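Local atomic coordinates of C2 toxin component I (Clostridium botulinum, PDB entry 2J3X), a protein that probably acts as the enzymatic half of a binary toxin, transferring ADP-ribose from NAD to actin in the target cell. Residues A[102-107]-A[191-196]; A[113-118]-A[126-131]; A[131-136]-A[196-201]. The protein carries 2 engineered substitutions. One frame throughout, in Å; residues are numbered along the deposited sequence. Where two conformers were deposited one is given.

Contact 1 of 3, residues A[102-107]-A[191-196]; sequences VNFTPK and FSIIPE. With SO4 (sulfate ion), chain P.
Strand 191-196 meets V102 and F104 through I193, with the residues before and after it turned to other parts of the fold. At its start, the CB of F191 points toward 102-107 but the ring swings off to lie nearly parallel to that of F172. The CB of S192 points away from 102-107, and its OG is hydrogen-bonded to T142 OG1. I193 then enters the hydrophobic interior. I193 CG1, anti to the carbonyl carbon (chi1 -76°), lies 3.4 Å from F104 CE1, the aliphatic branch and the ring crossing obliquely. The methyl beyond it, I193 CD1, meets V102 CG2 tip to tip at 3.8 Å. In the mixed sheet, strands 206-216 and 162-168 lie between 191-203 and 98-102, so these side chains touch across the concave interior of a strongly curved sheet, consistent with the two-layered beta core of the ADP-ribosyltransferase fold. V164 and L215 also line I193. The chain around V102 and F104 is folded back by an inverse gamma turn centred on N103, closed by F104 N to V102 O at 2.9 Å. N103 OD1 accepts from S148 N, while ND2 bonds weakly, at 3.3 Å, to O3 of a sulfate also held by K50 and T51. Past I193, the side chain of I194 packs on S216 and N138, and P195 rests on I211.

Contact 2 of 3, residues A[113-118]-A[126-131]; sequences FSIRDV and DETLDK. With SO4 (sulfate ion), chain O; SO4 (sulfate ion), chain Q.
The loop leading into helix 126-136 folds back on the first turns of that helix, with F113, I115 and D117 set against T128 and K131. Farther along the loop, D117 and V118 both face D123 in a classic beta bulge. At the exposed K131 a CH-pi and cation-pi pair forms: K131 CE sits over the middle of the F113 ring, 3.5 Å from the centroid and 6° off the normal, and NZ lies 4.6 Å from that centroid. The K131 chain runs straight along the ring and bends only at its last torsion (chi4 68°), which lifts NZ farther from the ring yet keeps it over the face, where it also bonds sulfate O2 at 2.8 Å. Farther in, T128 CG2 touches the backbone oxygens of S114 and I115 and approaches I115 CD1. Its hydroxyl serves the polar side, where a water lies 2.7 Å from T128 OG1 and donates to I115 O, bridging helix and loop. D117 OD2 is 3.4 Å from T128 OG1, a weak bond that may compete with the water for the hydroxyl proton. The carboxylate of D117 is steadied within the loop by S114 OG, which donates to OD1 on its syn side at 2.7 Å. On the other side of the loop, two successive backbone amides hold a second sulfate, with I115 N 2.7 Å from its O2 and R116 N 2.6 Å from its O3.

Contact 3 of 3, residues A[131-136]-A[196-201]; sequences KVRQQI and ESAIIT. With SO4 (sulfate ion), chain Q.
A helix-on-sheet packing joins R133 of helix 126-136 to A198 and I199 of strand 191-203, and its centre is a side-on grip by the arginine on one main-chain oxygen. Both R133 NE and R133 NH2 donate to A198 O, each at 2.8 Å. The oxygen lies close to the guanidinium plane, only 9° out of it, so the two N-H groups converge on it in a fork. The NH2 bond runs in the plane of the carbonyl with a C=O...N angle of 160°, whereas NE comes in tilted from that plane. Two donors on one acceptor hold the guanidinium against rotation and fasten the helix to the strand by a polar link. An extended chain from CG to NE lets R133 reach so far from a CB that does not itself point at the strand. On the way its CG passes over the methyl of A198, 3.9 Å from A198 CB, and NH2 lies near I199 CG2. The remaining nitrogen, NH1, has a long, weak ion pair with D130. A classic beta bulge at E196 and S197, both facing E212, shifts the alternation of the strand: S197, I199 and T201 then pair with 206-216, consistent with A198 O being turned to the other edge, where R133 meets it. A198, buried, touches L129 of the helix and I209 of strand 206-216, while V132 and I136, on the same helix, rest on I209 and I211 of that neighbouring strand.

In the fold
The three contacts form a continuous series along strand 191-203 and helix 126-136. Contacts 1 and 3 share E196, with centres about 12 Å apart, and P195 CD touches I136 O at 3.4 Å. Contacts 2 and 3 lie closer, about 10 Å between centres, and share K131 with its sulfate; between them I115 CD1 meets V132 CG2 at 3.6 Å, and L129 CD1 lies 3.8 Å from A198 O. Contacts 1 and 2 do not touch, their centres being about 18 Å apart. All lie in the first of two ADP-ribosyltransferase-like regions; in relatives the second carries the catalytic site, while the first probably docks to the transport component.

Contact 1 of 3, residues A[102-107]-A[191-196]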
loop_
_atom_site.group_PDB
_atom_site.type_symbol
_atom_site.label_atom_id
_atom_site.label_comp_id
_atom_site.label_asym_id
_atom_site.label_seq_id
_atom_site.Cartn_x
_atom_site.Cartn_y
_atom_site.Cartn_z
ATOM N N VAL A 102 -14.171 9.406 -0.399
ATOM C CA VAL A 102 -12.878 9.129 0.234
ATOM C C VAL A 102 -11.748 10.004 -0.311
ATOM O O VAL A 102 -11.772 10.435 -1.456
ATOM C CB VAL A 102 -12.494 7.612 0.166
ATOM C CG1 VAL A 102 -13.323 6.804 1.169
ATOM C CG2 VAL A 102 -12.717 7.017 -1.223
ATOM N N ASN A 103 -10.757 10.284 0.524
ATOM C CA ASN A 103 -9.694 11.213 0.108
ATOM C C ASN A 103 -8.627 10.522 -0.763
ATOM O O ASN A 103 -7.531 10.196 -0.255
ATOM C CB ASN A 103 -9.121 11.946 1.310
ATOM C CG ASN A 103 -8.548 11.025 2.398
ATOM O OD1 ASN A 103 -8.990 9.871 2.645
ATOM N ND2 ASN A 103 -7.582 11.577 3.118
ATOM N N PHE A 104 -8.960 10.227 -2.032
ATOM C CA PHE A 104 -7.944 9.766 -3.035
ATOM C C PHE A 104 -7.808 10.825 -4.097
ATOM O O PHE A 104 -8.839 11.226 -4.689
ATOM C CB PHE A 104 -8.301 8.457 -3.740
ATOM C CG PHE A 104 -8.021 7.252 -2.943
ATOM C CD1 PHE A 104 -8.937 6.808 -1.959
ATOM C CD2 PHE A 104 -6.900 6.486 -3.224
ATOM C CE1 PHE A 104 -8.673 5.660 -1.224
ATOM C CE2 PHE A 104 -6.606 5.375 -2.460
ATOM C CZ PHE A 104 -7.486 4.945 -1.473
ATOM N N THR A 105 -6.572 11.257 -4.371
ATOM C CA THR A 105 -6.275 12.106 -5.539
ATOM C C THR A 105 -5.953 11.267 -6.754
ATOM O O THR A 105 -5.716 10.042 -6.611
ATOM C CB THR A 105 -5.026 12.994 -5.258
ATOM O OG1 THR A 105 -3.928 12.127 -5.019
ATOM C CG2 THR A 105 -5.262 13.842 -4.010
ATOM N N PRO A 106 -5.921 11.876 -7.969
ATOM C CA PRO A 106 -5.475 11.069 -9.125
ATOM C C PRO A 106 -4.128 10.383 -8.895
ATOM O O PRO A 106 -4.014 9.210 -9.227
ATOM C CB PRO A 106 -5.395 12.087 -10.271
ATOM C CG PRO A 106 -6.452 13.162 -9.876
ATOM C CD PRO A 106 -6.366 13.240 -8.360
ATOM N N LYS A 107 -3.149 11.080 -8.308
ATOM C CA LYS A 107 -1.817 10.428 -8.124
ATOM C C LYS A 107 -1.939 9.164 -7.288
ATOM O O LYS A 107 -1.249 8.176 -7.554
ATOM C CB LYS A 107 -0.781 11.354 -7.436
ATOM C CG LYS A 107 -0.163 12.343 -8.363
ATOM C CD LYS A 107 0.542 13.427 -7.552
ATOM C CE LYS A 107 1.153 14.465 -8.515
ATOM N NZ LYS A 107 2.167 15.402 -7.893
ATOM N N PHE A 191 -7.038 0.629 4.525
ATOM C CA PHE A 191 -8.091 0.218 3.611
ATOM C C PHE A 191 -7.647 0.493 2.207
ATOM O O PHE A 191 -6.863 1.431 1.975
ATOM C CB PHE A 191 -9.385 1.021 3.846
ATOM C CG PHE A 191 -10.170 0.556 5.047
ATOM C CD1 PHE A 191 -10.758 -0.695 5.039
ATOM C CD2 PHE A 191 -10.312 1.379 6.169
ATOM C CE1 PHE A 191 -11.470 -1.165 6.151
ATOM C CE2 PHE A 191 -11.027 0.924 7.311
ATOM C CZ PHE A 191 -11.609 -0.345 7.265
ATOM N N SER A 192 -8.238 -0.246 1.269
ATOM C CA SER A 192 -8.049 0.016 -0.143
ATOM C C SER A 192 -9.376 0.372 -0.788
ATOM O O SER A 192 -10.441 0.069 -0.236
ATOM C CB SER A 192 -7.506 -1.217 -0.867
ATOM O OG SER A 192 -6.196 -1.506 -0.366
ATOM N N ILE A 193 -9.267 0.997 -1.948
ATOM C CA ILE A 193 -10.458 1.260 -2.779
ATOM C C ILE A 193 -10.260 0.485 -4.079
ATOM O O ILE A 193 -9.170 0.506 -4.651
ATOM C CB ILE A 193 -10.611 2.742 -3.050
ATOM C CG1 ILE A 193 -11.159 3.453 -1.815
ATOM C CG2 ILE A 193 -11.713 2.980 -4.093
ATOM C CD1 ILE A 193 -12.746 3.191 -1.583
ATOM N N ILE A 194 -11.321 -0.192 -4.523
ATOM C CA ILE A 194 -11.379 -0.850 -5.819
ATOM C C ILE A 194 -12.422 -0.103 -6.689
ATOM O O ILE A 194 -13.636 -0.200 -6.439
ATOM C CB ILE A 194 -11.802 -2.295 -5.668
ATOM C CG1 ILE A 194 -10.823 -3.065 -4.771
ATOM C CG2 ILE A 194 -11.861 -2.970 -7.073
ATOM C CD1 ILE A 194 -11.296 -4.506 -4.459
ATOM N N PRO A 195 -11.956 0.688 -7.661
ATOM C CA PRO A 195 -12.919 1.448 -8.498
ATOM C C PRO A 195 -13.756 0.420 -9.254
ATOM O O PRO A 195 -13.214 -0.548 -9.792
ATOM C CB PRO A 195 -11.985 2.188 -9.483
ATOM C CG PRO A 195 -10.750 2.438 -8.619
ATOM C CD PRO A 195 -10.546 1.033 -8.009
ATOM N N GLU A 196 -15.076 0.615 -9.235
ATOM C CA GLU A 196 -15.986 -0.302 -9.924
ATOM C C GLU A 196 -16.627 0.312 -11.161
ATOM O O GLU A 196 -16.948 -0.443 -12.100
ATOM C CB GLU A 196 -17.063 -0.793 -8.951
ATOM C CG GLU A 196 -16.473 -1.474 -7.665
ATOM C CD GLU A 196 -15.896 -2.864 -7.868
ATOM O OE1 GLU A 196 -15.855 -3.365 -9.029
ATOM O OE2 GLU A 196 -15.464 -3.476 -6.842
HETATM S S SO4 P . -4.352 14.508 4.552
HETATM O O1 SO4 P . -5.195 15.121 5.586
HETATM O O2 SO4 P . -3.434 13.497 5.105
HETATM O O3 SO4 P . -5.186 13.845 3.543
HETATM O O4 SO4 P . -3.499 15.568 4.001
#

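Contact 2 of 3, residues A[113-118]-A[126-131]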
loop_
_atom_site.group_PDB
_atom_site.type_symbol
_atom_site.label_atom_id
_atom_site.label_comp_id
_atom_site.label_asym_id
_atom_site.label_seq_id
_atom_site.Cartn_x
_atom_site.Cartn_y
_atom_site.Cartn_z
ATOM N N PHE A 113 -1.489 11.389 -15.661
ATOM C CA PHE A 113 -1.849 12.152 -16.874
ATOM C C PHE A 113 -2.995 13.070 -16.520
ATOM O O PHE A 113 -3.652 12.889 -15.492
ATOM C CB PHE A 113 -2.261 11.243 -18.045
ATOM C CG PHE A 113 -3.304 10.215 -17.676
ATOM C CD1 PHE A 113 -4.661 10.495 -17.755
ATOM C CD2 PHE A 113 -2.904 8.956 -17.249
ATOM C CE1 PHE A 113 -5.590 9.504 -17.390
ATOM C CE2 PHE A 113 -3.828 7.986 -16.898
ATOM C CZ PHE A 113 -5.161 8.244 -16.993
ATOM N N SER A 114 -3.266 14.042 -17.385
ATOM C CA SER A 114 -4.243 15.077 -17.050
ATOM C C SER A 114 -5.652 14.597 -17.382
ATOM O O SER A 114 -5.862 13.722 -18.249
ATOM C CB SER A 114 -3.973 16.364 -17.851
ATOM O OG SER A 114 -3.830 16.024 -19.226
ATOM N N ILE A 115 -6.608 15.158 -16.640
ATOM C CA ILE A 115 -7.973 14.694 -16.729
ATOM C C ILE A 115 -8.882 15.714 -17.438
ATOM O O ILE A 115 -9.650 15.341 -18.344
ATOM C CB ILE A 115 -8.494 14.408 -15.285
ATOM C CG1 ILE A 115 -7.764 13.222 -14.638
ATOM C CG2 ILE A 115 -10.007 14.251 -15.311
ATOM C CD1 ILE A 115 -7.840 12.019 -15.427
ATOM N N ARG A 116 -8.774 16.976 -17.052
ATOM C CA ARG A 116 -9.562 18.038 -17.716
ATOM C C ARG A 116 -8.727 18.558 -18.881
ATOM O O ARG A 116 -7.969 19.511 -18.706
ATOM C CB ARG A 116 -9.836 19.142 -16.744
ATOM C CG ARG A 116 -10.841 18.715 -15.614
ATOM C CD ARG A 116 -10.900 19.801 -14.576
ATOM N NE ARG A 116 -11.948 19.544 -13.564
ATOM C CZ ARG A 116 -11.893 19.989 -12.316
ATOM N NH1 ARG A 116 -10.812 20.683 -11.893
ATOM N NH2 ARG A 116 -12.894 19.725 -11.463
ATOM N N ASP A 117 -8.919 17.973 -20.053
ATOM C CA ASP A 117 -8.000 18.240 -21.209
ATOM C C ASP A 117 -8.537 19.228 -22.219
ATOM O O ASP A 117 -7.814 19.614 -23.170
ATOM C CB ASP A 117 -7.736 17.006 -22.053
ATOM C CG ASP A 117 -6.875 15.990 -21.388
ATOM O OD1 ASP A 117 -6.343 16.263 -20.311
ATOM O OD2 ASP A 117 -6.681 14.911 -22.017
ATOM N N VAL A 118 -9.788 19.635 -22.083
ATOM C CA VAL A 118 -10.390 20.350 -23.203
ATOM C C VAL A 118 -11.182 21.561 -22.703
ATOM O O VAL A 118 -11.490 21.644 -21.528
ATOM C CB VAL A 118 -11.214 19.415 -24.143
ATOM C CG1 VAL A 118 -10.359 18.288 -24.686
ATOM C CG2 VAL A 118 -12.440 18.879 -23.431
ATOM N N ASP A 126 -14.469 12.109 -23.434
ATOM C CA ASP A 126 -14.834 10.687 -23.291
ATOM C C ASP A 126 -13.634 9.783 -23.501
ATOM O O ASP A 126 -13.536 8.726 -22.905
ATOM C CB ASP A 126 -15.917 10.292 -24.303
ATOM C CG ASP A 126 -17.266 10.781 -23.906
ATOM O OD1 ASP A 126 -17.408 11.266 -22.751
ATOM O OD2 ASP A 126 -18.204 10.706 -24.757
ATOM N N GLU A 127 -12.738 10.173 -24.391
ATOM C CA GLU A 127 -11.492 9.447 -24.546
ATOM C C GLU A 127 -10.695 9.275 -23.240
ATOM O O GLU A 127 -10.137 8.166 -22.952
ATOM C CB GLU A 127 -10.626 10.145 -25.605
ATOM C CG GLU A 127 -9.334 9.388 -25.861
ATOM C CD GLU A 127 -8.547 9.915 -27.085
ATOM O OE1 GLU A 127 -8.825 11.027 -27.496
ATOM O OE2 GLU A 127 -7.644 9.211 -27.617
ATOM N N THR A 128 -10.609 10.361 -22.479
ATOM C CA THR A 128 -9.876 10.375 -21.219
ATOM C C THR A 128 -10.652 9.565 -20.174
ATOM O O THR A 128 -10.062 8.802 -19.399
ATOM C CB THR A 128 -9.737 11.829 -20.726
ATOM O OG1 THR A 128 -9.152 12.618 -21.773
ATOM C CG2 THR A 128 -8.869 11.939 -19.457
ATOM N N LEU A 129 -11.966 9.726 -20.155
ATOM C CA LEU A 129 -12.767 8.886 -19.265
ATOM C C LEU A 129 -12.487 7.409 -19.545
ATOM O O LEU A 129 -12.306 6.615 -18.619
ATOM C CB LEU A 129 -14.248 9.141 -19.523
ATOM C CG LEU A 129 -15.182 8.209 -18.729
ATOM C CD1 LEU A 129 -15.060 8.332 -17.203
ATOM C CD2 LEU A 129 -16.632 8.511 -19.158
ATOM N N ASP A 130 -12.512 7.012 -20.823
ATOM C CA ASP A 130 -12.237 5.640 -21.179
ATOM C C ASP A 130 -10.834 5.155 -20.766
ATOM O O ASP A 130 -10.650 4.004 -20.313
ATOM C CB ASP A 130 -12.438 5.460 -22.695
ATOM C CG ASP A 130 -13.911 5.582 -23.108
ATOM O OD1 ASP A 130 -14.811 5.608 -22.239
ATOM O OD2 ASP A 130 -14.161 5.622 -24.335
ATOM N N LYS A 131 -9.841 6.024 -20.936
ATOM C CA LYS A 131 -8.472 5.717 -20.517
ATOM C C LYS A 131 -8.407 5.475 -19.006
ATOM O O LYS A 131 -7.776 4.498 -18.549
ATOM C CB LYS A 131 -7.582 6.885 -20.933
ATOM C CG LYS A 131 -6.162 6.783 -20.476
ATOM C CD LYS A 131 -5.378 7.965 -21.056
ATOM C CE LYS A 131 -3.947 7.920 -20.568
ATOM N NZ LYS A 131 -3.200 6.808 -21.112
HETATM S S SO4 O . -5.888 18.042 -14.730
HETATM O O1 SO4 O . -5.992 18.724 -13.464
HETATM O O2 SO4 O . -5.802 16.602 -14.459
HETATM O O3 SO4 O . -7.016 18.296 -15.614
HETATM O O4 SO4 O . -4.668 18.462 -15.495
HETATM S S SO4 Q . 0.302 8.001 -20.085
HETATM O O1 SO4 Q . 0.967 8.444 -18.870
HETATM O O2 SO4 Q . -0.788 7.119 -19.678
HETATM O O3 SO4 Q . -0.212 9.251 -20.694
HETATM O O4 SO4 Q . 1.153 7.235 -20.964
HETATM O O HOH W 1 -10.084 15.016 -21.128
#

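Contact 3 of 3, residues A[131-136]-A[196-201]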
loop_
_atom_site.group_PDB
_atom_site.type_symbol
_atom_site.label_atom_id
_atom_site.label_comp_id
_atom_site.label_asym_id
_atom_site.label_seq_id
_atom_site.Cartn_x
_atom_site.Cartn_y
_atom_site.Cartn_z
ATOM N N LYS A 131 -9.841 6.024 -20.936
ATOM C CA LYS A 131 -8.472 5.717 -20.517
ATOM C C LYS A 131 -8.407 5.475 -19.006
ATOM O O LYS A 131 -7.776 4.498 -18.549
ATOM C CB LYS A 131 -7.582 6.885 -20.933
ATOM C CG LYS A 131 -6.162 6.783 -20.476
ATOM C CD LYS A 131 -5.378 7.965 -21.056
ATOM C CE LYS A 131 -3.947 7.920 -20.568
ATOM N NZ LYS A 131 -3.200 6.808 -21.112
ATOM N N VAL A 132 -9.074 6.336 -18.227
ATOM C CA VAL A 132 -9.151 6.166 -16.755
ATOM C C VAL A 132 -9.848 4.845 -16.423
ATOM O O VAL A 132 -9.318 4.078 -15.613
ATOM C CB VAL A 132 -9.899 7.358 -16.092
ATOM C CG1 VAL A 132 -10.238 7.031 -14.613
ATOM C CG2 VAL A 132 -9.054 8.655 -16.150
ATOM N N ARG A 133 -11.005 4.566 -17.059
ATOM C CA ARG A 133 -11.716 3.289 -16.833
ATOM C C ARG A 133 -10.809 2.084 -17.102
ATOM O O ARG A 133 -10.729 1.158 -16.290
ATOM C CB ARG A 133 -12.923 3.193 -17.752
ATOM C CG ARG A 133 -14.097 4.014 -17.269
ATOM C CD ARG A 133 -15.160 4.040 -18.388
ATOM N NE ARG A 133 -16.395 4.679 -17.939
ATOM C CZ ARG A 133 -17.423 4.959 -18.747
ATOM N NH1 ARG A 133 -17.312 4.736 -20.070
ATOM N NH2 ARG A 133 -18.532 5.512 -18.256
ATOM N N GLN A 134 -10.097 2.095 -18.220
ATOM C CA GLN A 134 -9.266 0.940 -18.541
ATOM C C GLN A 134 -8.128 0.764 -17.523
ATOM O O GLN A 134 -7.774 -0.363 -17.140
ATOM C CB GLN A 134 -8.756 1.024 -19.989
ATOM C CG GLN A 134 -9.867 0.744 -21.012
ATOM C CD GLN A 134 -10.670 -0.529 -20.638
ATOM O OE1 GLN A 134 -10.120 -1.635 -20.595
ATOM N NE2 GLN A 134 -11.947 -0.353 -20.304
ATOM N N GLN A 135 -7.584 1.867 -17.017
ATOM C CA GLN A 135 -6.456 1.715 -16.087
ATOM C C GLN A 135 -6.901 1.364 -14.656
ATOM O O GLN A 135 -6.247 0.541 -13.971
ATOM C CB GLN A 135 -5.703 3.020 -16.080
ATOM C CG GLN A 135 -4.596 3.087 -15.078
ATOM C CD GLN A 135 -3.721 4.321 -15.293
ATOM O OE1 GLN A 135 -3.402 4.666 -16.433
ATOM N NE2 GLN A 135 -3.309 4.937 -14.209
ATOM N N ILE A 136 -7.997 1.977 -14.180
ATOM C CA ILE A 136 -8.278 1.855 -12.757
ATOM C C ILE A 136 -9.376 0.850 -12.334
ATOM O O ILE A 136 -9.432 0.467 -11.162
ATOM C CB ILE A 136 -8.575 3.231 -12.082
ATOM C CG1 ILE A 136 -9.996 3.717 -12.384
ATOM C CG2 ILE A 136 -7.547 4.350 -12.471
ATOM C CD1 ILE A 136 -10.450 4.907 -11.587
ATOM N N GLU A 196 -15.076 0.615 -9.235
ATOM C CA GLU A 196 -15.986 -0.302 -9.924
ATOM C C GLU A 196 -16.627 0.312 -11.161
ATOM O O GLU A 196 -16.948 -0.443 -12.100
ATOM C CB GLU A 196 -17.063 -0.793 -8.951
ATOM C CG GLU A 196 -16.473 -1.474 -7.665
ATOM C CD GLU A 196 -15.896 -2.864 -7.868
ATOM O OE1 GLU A 196 -15.855 -3.365 -9.029
ATOM O OE2 GLU A 196 -15.464 -3.476 -6.842
ATOM N N SER A 197 -16.760 1.640 -11.178
ATOM C CA SER A 197 -17.311 2.361 -12.345
ATOM C C SER A 197 -16.834 3.797 -12.308
ATOM O O SER A 197 -16.412 4.279 -11.279
ATOM C CB SER A 197 -18.846 2.352 -12.358
ATOM O OG SER A 197 -19.356 2.967 -11.202
ATOM N N ALA A 198 -16.896 4.455 -13.458
ATOM C CA ALA A 198 -16.497 5.849 -13.547
ATOM C C ALA A 198 -17.348 6.528 -14.599
ATOM O O ALA A 198 -17.564 5.959 -15.686
ATOM C CB ALA A 198 -15.031 5.940 -13.951
ATOM N N ILE A 199 -17.803 7.719 -14.280
ATOM C CA ILE A 199 -18.579 8.550 -15.246
ATOM C C ILE A 199 -18.059 9.963 -15.175
ATOM O O ILE A 199 -17.409 10.332 -14.195
ATOM C CB ILE A 199 -20.102 8.532 -14.972
ATOM C CG1 ILE A 199 -20.410 9.162 -13.604
ATOM C CG2 ILE A 199 -20.645 7.119 -15.159
ATOM C CD1 ILE A 199 -21.970 9.443 -13.368
ATOM N N ILE A 200 -18.360 10.751 -16.201
ATOM C CA ILE A 200 -18.143 12.185 -16.111
ATOM C C ILE A 200 -19.391 12.800 -15.503
ATOM O O ILE A 200 -20.524 12.422 -15.866
ATOM C CB ILE A 200 -17.819 12.845 -17.484
ATOM C CG1 ILE A 200 -16.442 12.363 -17.966
ATOM C CG2 ILE A 200 -17.787 14.380 -17.350
ATOM C CD1 ILE A 200 -16.274 12.409 -19.525
ATOM N N THR A 201 -19.177 13.672 -14.539
ATOM C CA THR A 201 -20.254 14.428 -13.889
ATOM C C THR A 201 -19.918 15.922 -13.758
ATOM O O THR A 201 -18.755 16.309 -13.701
ATOM C CB THR A 201 -20.629 13.861 -12.493
ATOM O OG1 THR A 201 -21.919 14.392 -12.129
ATOM C CG2 THR A 201 -19.600 14.284 -11.417
HETATM S S SO4 Q . 0.302 8.001 -20.085
HETATM O O1 SO4 Q . 0.967 8.444 -18.870
HETATM O O2 SO4 Q . -0.788 7.119 -19.678
HETATM O O3 SO4 Q . -0.212 9.251 -20.694
HETATM O O4 SO4 Q . 1.153 7.235 -20.964
#